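Long-range contacts in methyl-coenzyme M reductase subunit beta (Methanosarcina barkeri, PDB 1E6Y), which forms the beta subunit of methyl-coenzyme M reductase, the nickel F430 enzyme that releases methane from methyl-coenzyme M with coenzyme B in the last step of methanogenesis: residues Q172-I177 with R189-N194; F229-L234 with D295-N300. One frame throughout, in Å; residues are numbered along the deposited sequence.

How the contacts relate
From the N terminus, the chain passes the hairpin 3-7/13-19 and several helices, and completes its four-stranded sheet at the outer strand 171-172. Contact 1 then closes a short loop of 11 residues with neither helix nor strand, bringing 172-177 against the lead-in to helix 193-199. After helix 204-221, contact 2 closes a wider excursion of 60 residues, which includes helices 247-255 and 261-274 and the hairpin 278-283/289-293, setting helix 228-241 beside the start of helix 296-318. The two loops follow in series and neither nest nor cross. The centres of contacts 1 and 2 lie about 27 Å apart and the nearest atoms of contacts 1 and 2 about 8 Å; helix 204-221 packs against side chains of both.

Contact 1: residues Q172-I177 with R189-N194; sequences QGILSI and RNIMAN
I191 lays its side chain obliquely across I174 and L175, and these three residues make the apolar half of the contact. In I174, CG1 stands anti to the carbonyl carbon (chi1 -64°), which leaves CG2 as the branch that reaches over while CD1 runs off from I191. CG2 of I174 meets CG2 of I191 at 3.5 Å, methyl to methyl. The longer branch of I191 serves L175: CD1 of I191 lies 3.7 Å from CD2 of L175, and CG1 is just as near to that methyl.

Beyond the methyls the contact turns polar. CB of S176 rests 3.7 Å from CG of N190, against the asparagine amide, while the S176 hydroxyl is taken up by the side chain of N180. N190 centres an inverse gamma turn, marked by a weak bond of 3.0 Å from I191 N to R189 O. Its carbonyl and that of I174 flank a water, which lies 2.6 Å from I174 O and 2.9 Å from N190 O. Two carbonyl oxygens cannot bond each other, and the water lies within bonding distance of both, though it has more acceptors nearby than protons to give.

The contact joins the loop that follows strand 171-172, the strand paired with 41-45, to the approach of helix 193-199, whose N-cap position is M192. The side chain of N190 is about 10 Å from coenzyme B. Y214 on helix 204-221 touches both I174 and I191, F416 at the end of helix 405-416 packs on I174, and F123 lies against L175.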
loop_
_atom_site.group_PDB
_atom_site.type_symbol
_atom_site.label_atom_id
_atom_site.label_comp_id
_atom_site.label_asym_id
_atom_site.label_seq_id
_atom_site.Cartn_x
_atom_site.Cartn_y
_atom_site.Cartn_z
ATOM N N GLN E 172 -22.593 5.958 1.431
ATOM C CA GLN E 172 -21.871 5.464 2.604
ATOM C C GLN E 172 -22.646 4.320 3.233
ATOM O O GLN E 172 -23.875 4.345 3.271
ATOM C CB GLN E 172 -21.728 6.547 3.675
ATOM C CG GLN E 172 -21.082 7.848 3.257
ATOM C CD GLN E 172 -21.087 8.858 4.396
ATOM O OE1 GLN E 172 -21.202 8.487 5.568
ATOM N NE2 GLN E 172 -21.015 10.144 4.054
ATOM N N GLY E 173 -21.920 3.423 3.888
ATOM C CA GLY E 173 -22.555 2.443 4.747
ATOM C C GLY E 173 -21.963 2.498 6.142
ATOM O O GLY E 173 -21.150 3.373 6.445
ATOM N N ILE E 174 -22.375 1.566 6.993
ATOM C CA ILE E 174 -21.825 1.447 8.338
ATOM C C ILE E 174 -20.399 0.889 8.300
ATOM O O ILE E 174 -19.553 1.272 9.109
ATOM C CB ILE E 174 -22.728 0.540 9.214
ATOM C CG1 ILE E 174 -24.100 1.199 9.383
ATOM C CG2 ILE E 174 -22.093 0.298 10.575
ATOM C CD1 ILE E 174 -25.137 0.305 10.006
ATOM N N LEU E 175 -20.123 0.042 7.311
ATOM C CA LEU E 175 -18.805 -0.572 7.158
ATOM C C LEU E 175 -17.912 0.264 6.242
ATOM O O LEU E 175 -18.334 1.290 5.710
ATOM C CB LEU E 175 -18.948 -1.988 6.589
ATOM C CG LEU E 175 -19.888 -2.933 7.341
ATOM C CD1 LEU E 175 -20.114 -4.204 6.535
ATOM C CD2 LEU E 175 -19.299 -3.255 8.704
ATOM N N SER E 176 -16.663 -0.164 6.092
ATOM C CA SER E 176 -15.718 0.509 5.207
ATOM C C SER E 176 -15.653 -0.258 3.882
ATOM O O SER E 176 -16.676 -0.737 3.394
ATOM C CB SER E 176 -14.340 0.558 5.874
ATOM O OG SER E 176 -13.463 1.430 5.186
ATOM N N ILE E 177 -14.476 -0.296 3.263
ATOM C CA ILE E 177 -14.226 -1.228 2.164
ATOM C C ILE E 177 -13.274 -2.321 2.649
ATOM O O ILE E 177 -12.505 -2.108 3.587
ATOM C CB ILE E 177 -13.627 -0.511 0.917
ATOM C CG1 ILE E 177 -12.248 0.074 1.234
ATOM C CG2 ILE E 177 -14.575 0.582 0.439
ATOM C CD1 ILE E 177 -11.505 0.581 0.009
ATOM N N ARG E 189 -15.170 -5.129 12.329
ATOM C CA ARG E 189 -14.472 -4.292 13.303
ATOM C C ARG E 189 -14.172 -2.913 12.768
ATOM O O ARG E 189 -13.878 -1.999 13.546
ATOM C CB ARG E 189 -13.199 -5.002 13.762
ATOM C CG ARG E 189 -13.465 -6.405 14.294
ATOM C CD ARG E 189 -12.303 -6.958 15.104
ATOM N NE ARG E 189 -12.179 -6.207 16.365
ATOM C CZ ARG E 189 -11.118 -6.428 17.165
ATOM N NH1 ARG E 189 -11.107 -5.719 18.293
ATOM N NH2 ARG E 189 -10.190 -7.295 16.820
ATOM N N ASN E 190 -14.310 -2.712 11.461
ATOM C CA ASN E 190 -14.067 -1.390 10.896
ATOM C C ASN E 190 -15.327 -0.522 10.875
ATOM O O ASN E 190 -15.835 -0.162 9.809
ATOM C CB ASN E 190 -13.477 -1.503 9.487
ATOM C CG ASN E 190 -12.700 -0.262 9.087
ATOM O OD1 ASN E 190 -12.676 0.729 9.818
ATOM N ND2 ASN E 190 -12.025 -0.325 7.943
ATOM N N ILE E 191 -15.811 -0.172 12.065
ATOM C CA ILE E 191 -16.983 0.688 12.215
ATOM C C ILE E 191 -16.660 1.749 13.261
ATOM O O ILE E 191 -16.482 1.428 14.435
ATOM C CB ILE E 191 -18.218 -0.124 12.695
ATOM C CG1 ILE E 191 -18.506 -1.272 11.724
ATOM C CG2 ILE E 191 -19.433 0.790 12.819
ATOM C CD1 ILE E 191 -19.477 -2.296 12.258
ATOM N N MET E 192 -16.562 3.008 12.839
ATOM C CA MET E 192 -16.117 4.055 13.752
ATOM C C MET E 192 -17.132 4.278 14.869
ATOM O O MET E 192 -18.336 4.079 14.681
ATOM C CB MET E 192 -15.824 5.363 12.996
ATOM C CG MET E 192 -16.994 6.317 12.859
ATOM S SD MET E 192 -16.614 7.717 11.775
ATOM C CE MET E 192 -15.253 8.494 12.648
ATOM N N ALA E 193 -16.615 4.541 16.065
ATOM C CA ALA E 193 -17.433 4.632 17.269
ATOM C C ALA E 193 -18.569 5.643 17.129
ATOM O O ALA E 193 -19.672 5.413 17.626
ATOM C CB ALA E 193 -16.560 4.980 18.463
ATOM N N ASN E 194 -18.321 6.730 16.403
ATOM C CA ASN E 194 -19.346 7.748 16.186
ATOM C C ASN E 194 -20.565 7.198 15.447
ATOM O O ASN E 194 -21.690 7.635 15.695
ATOM C CB ASN E 194 -18.770 8.940 15.413
ATOM C CG ASN E 194 -18.165 9.994 16.325
ATOM O OD1 ASN E 194 -18.229 9.887 17.547
ATOM N ND2 ASN E 194 -17.566 11.016 15.728
HETATM O O HOH W 1 -17.141 2.149 8.753
#

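Contact 2: residues F229-L234 with D295-N300; sequences FERHQL and DVPKWN
R231 reaches D295 end-on, each of its two terminal nitrogens bonding one carboxylate oxygen. CG of R231 is anti to the backbone N (chi1 173°), and the chain stays extended to NE, carrying the guanidinium across to the other helix. NH1 of R231 donates to OD2 of D295 at 2.8 Å and NH2 to OD1 of D295 at 2.9 Å, both on syn lone pairs, although the two planes are 31° apart. From above the carboxylate plane, K298 N adds a capping bond to OD1 of D295 (3.2 Å), closing the first turn of helix 296-318. Were D295 replaced by an alanine, R231 would probably lose this two-pronged salt bridge, keeping D2 at its NE, and K298 N would be left without its capping acceptor.

P297 lies between the arginine and the histidine: its CG is 3.6 Å from NH2 of R231, and its CB 3.8 Å from CD2 of H232. CE1 of H232 lies 3.4 Å from ND2 of N300, the two side chains crossing at about a right angle. The imidazole is fixed in rotation by ND1 of H232, which donates to OE1 of Q233 (2.9 Å), and by NE2, hydrogen-bonded to Y346. A water over one ring face donates to H232 O and P297 O and accepts from N300 ND2; N300 OD1 bonds D345 N.

The axes of 229-234 and 296-300, parts of helices 228-241 and 296-318, approach to 9.0 Å and point the same way to within 25°. P246 of the gamma subunit packs on H232 and P297, and helix 204-221 on Q233 and L234.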
loop_
_atom_site.group_PDB
_atom_site.type_symbol
_atom_site.label_atom_id
_atom_site.label_comp_id
_atom_site.label_asym_id
_atom_site.label_seq_id
_atom_site.Cartn_x
_atom_site.Cartn_y
_atom_site.Cartn_z
ATOM N N PHE E 229 -12.065 -20.752 23.683
ATOM C CA PHE E 229 -12.150 -19.309 23.512
ATOM C C PHE E 229 -13.553 -18.843 23.143
ATOM O O PHE E 229 -13.875 -17.666 23.297
ATOM C CB PHE E 229 -11.132 -18.840 22.471
ATOM C CG PHE E 229 -9.705 -19.023 22.907
ATOM C CD1 PHE E 229 -9.005 -20.176 22.566
ATOM C CD2 PHE E 229 -9.097 -18.092 23.744
ATOM C CE1 PHE E 229 -7.722 -20.405 23.060
ATOM C CE2 PHE E 229 -7.813 -18.309 24.243
ATOM C CZ PHE E 229 -7.124 -19.469 23.901
ATOM N N GLU E 230 -14.415 -19.774 22.735
ATOM C CA GLU E 230 -15.806 -19.415 22.487
ATOM C C GLU E 230 -16.523 -19.049 23.782
ATOM O O GLU E 230 -17.119 -17.975 23.867
ATOM C CB GLU E 230 -16.574 -20.529 21.769
ATOM C CG GLU E 230 -18.028 -20.129 21.504
ATOM C CD GLU E 230 -18.785 -21.073 20.593
ATOM O OE1 GLU E 230 -18.616 -22.303 20.711
ATOM O OE2 GLU E 230 -19.612 -20.576 19.801
ATOM N N ARG E 231 -16.458 -19.919 24.794
ATOM C CA ARG E 231 -17.029 -19.562 26.102
ATOM C C ARG E 231 -16.435 -18.246 26.603
ATOM O O ARG E 231 -17.128 -17.368 27.091
ATOM C CB ARG E 231 -16.761 -20.679 27.119
ATOM C CG ARG E 231 -17.173 -20.326 28.552
ATOM C CD ARG E 231 -16.808 -21.438 29.550
ATOM N NE ARG E 231 -17.445 -21.095 30.829
ATOM C CZ ARG E 231 -16.843 -20.653 31.931
ATOM N NH1 ARG E 231 -17.598 -20.353 32.988
ATOM N NH2 ARG E 231 -15.525 -20.506 32.015
ATOM N N HIS E 232 -15.121 -18.107 26.440
ATOM C CA HIS E 232 -14.402 -16.910 26.879
ATOM C C HIS E 232 -14.992 -15.620 26.299
ATOM O O HIS E 232 -15.295 -14.681 27.040
ATOM C CB HIS E 232 -12.926 -17.023 26.490
ATOM C CG HIS E 232 -12.060 -15.962 27.095
ATOM N ND1 HIS E 232 -11.800 -14.763 26.464
ATOM C CD2 HIS E 232 -11.379 -15.927 28.265
ATOM C CE1 HIS E 232 -10.995 -14.037 27.219
ATOM N NE2 HIS E 232 -10.723 -14.720 28.317
ATOM N N GLN E 233 -15.204 -15.596 24.985
ATOM C CA GLN E 233 -15.716 -14.399 24.324
ATOM C C GLN E 233 -17.202 -14.166 24.593
ATOM O O GLN E 233 -17.640 -13.025 24.739
ATOM C CB GLN E 233 -15.457 -14.476 22.816
ATOM C CG GLN E 233 -13.974 -14.456 22.448
ATOM C CD GLN E 233 -13.230 -13.301 23.093
ATOM O OE1 GLN E 233 -12.383 -13.505 23.962
ATOM N NE2 GLN E 233 -13.556 -12.079 22.686
ATOM N N LEU E 234 -17.957 -15.252 24.727
ATOM C CA LEU E 234 -19.399 -15.157 24.928
ATOM C C LEU E 234 -19.777 -14.717 26.341
ATOM O O LEU E 234 -20.791 -14.050 26.529
ATOM C CB LEU E 234 -20.073 -16.488 24.588
ATOM C CG LEU E 234 -20.083 -16.829 23.095
ATOM C CD1 LEU E 234 -20.777 -18.159 22.872
ATOM C CD2 LEU E 234 -20.783 -15.726 22.320
ATOM N N ASP E 295 -12.668 -19.109 38.315
ATOM C CA ASP E 295 -13.112 -19.276 36.933
ATOM C C ASP E 295 -12.502 -18.126 36.148
ATOM O O ASP E 295 -12.914 -16.979 36.298
ATOM C CB ASP E 295 -14.644 -19.217 36.848
ATOM C CG ASP E 295 -15.181 -19.614 35.471
ATOM O OD1 ASP E 295 -14.576 -19.247 34.444
ATOM O OD2 ASP E 295 -16.257 -20.244 35.415
ATOM N N VAL E 296 -11.476 -18.431 35.360
ATOM C CA VAL E 296 -10.688 -17.393 34.705
ATOM C C VAL E 296 -11.476 -16.616 33.644
ATOM O O VAL E 296 -11.514 -15.386 33.689
ATOM C CB VAL E 296 -9.382 -17.972 34.091
ATOM C CG1 VAL E 296 -8.626 -16.887 33.329
ATOM C CG2 VAL E 296 -8.500 -18.550 35.197
ATOM N N PRO E 297 -12.191 -17.316 32.739
ATOM C CA PRO E 297 -13.023 -16.583 31.775
ATOM C C PRO E 297 -14.135 -15.749 32.422
ATOM O O PRO E 297 -14.461 -14.668 31.935
ATOM C CB PRO E 297 -13.586 -17.688 30.878
ATOM C CG PRO E 297 -12.577 -18.790 30.974
ATOM C CD PRO E 297 -12.124 -18.751 32.411
ATOM N N LYS E 298 -14.681 -16.224 33.539
ATOM C CA LYS E 298 -15.702 -15.467 34.261
ATOM C C LYS E 298 -15.135 -14.221 34.931
ATOM O O LYS E 298 -15.774 -13.172 34.942
ATOM C CB LYS E 298 -16.378 -16.342 35.312
ATOM C CG LYS E 298 -17.733 -16.856 34.887
ATOM C CD LYS E 298 -18.607 -17.110 36.094
ATOM C CE LYS E 298 -19.979 -17.557 35.672
ATOM N NZ LYS E 298 -20.535 -18.519 36.655
ATOM N N TRP E 299 -13.950 -14.352 35.521
ATOM C CA TRP E 299 -13.259 -13.201 36.094
ATOM C C TRP E 299 -12.994 -12.160 35.011
ATOM O O TRP E 299 -13.193 -10.965 35.225
ATOM C CB TRP E 299 -11.935 -13.625 36.742
ATOM C CG TRP E 299 -11.044 -12.459 37.062
ATOM C CD1 TRP E 299 -9.832 -12.175 36.499
ATOM C CD2 TRP E 299 -11.347 -11.364 37.936
ATOM N NE1 TRP E 299 -9.366 -10.967 36.959
ATOM C CE2 TRP E 299 -10.275 -10.447 37.844
ATOM C CE3 TRP E 299 -12.424 -11.065 38.784
ATOM C CZ2 TRP E 299 -10.247 -9.251 38.570
ATOM C CZ3 TRP E 299 -12.396 -9.873 39.505
ATOM C CH2 TRP E 299 -11.312 -8.982 39.392
ATOM N N ASN E 300 -12.544 -12.625 33.850
ATOM C CA ASN E 300 -12.323 -11.743 32.712
ATOM C C ASN E 300 -13.596 -10.987 32.334
ATOM O O ASN E 300 -13.552 -9.784 32.073
ATOM C CB ASN E 300 -11.816 -12.541 31.508
ATOM C CG ASN E 300 -11.461 -11.651 30.341
ATOM O OD1 ASN E 300 -10.481 -10.911 30.395
ATOM N ND2 ASN E 300 -12.307 -11.644 29.318
HETATM O O HOH W 2 -14.521 -13.458 29.378
#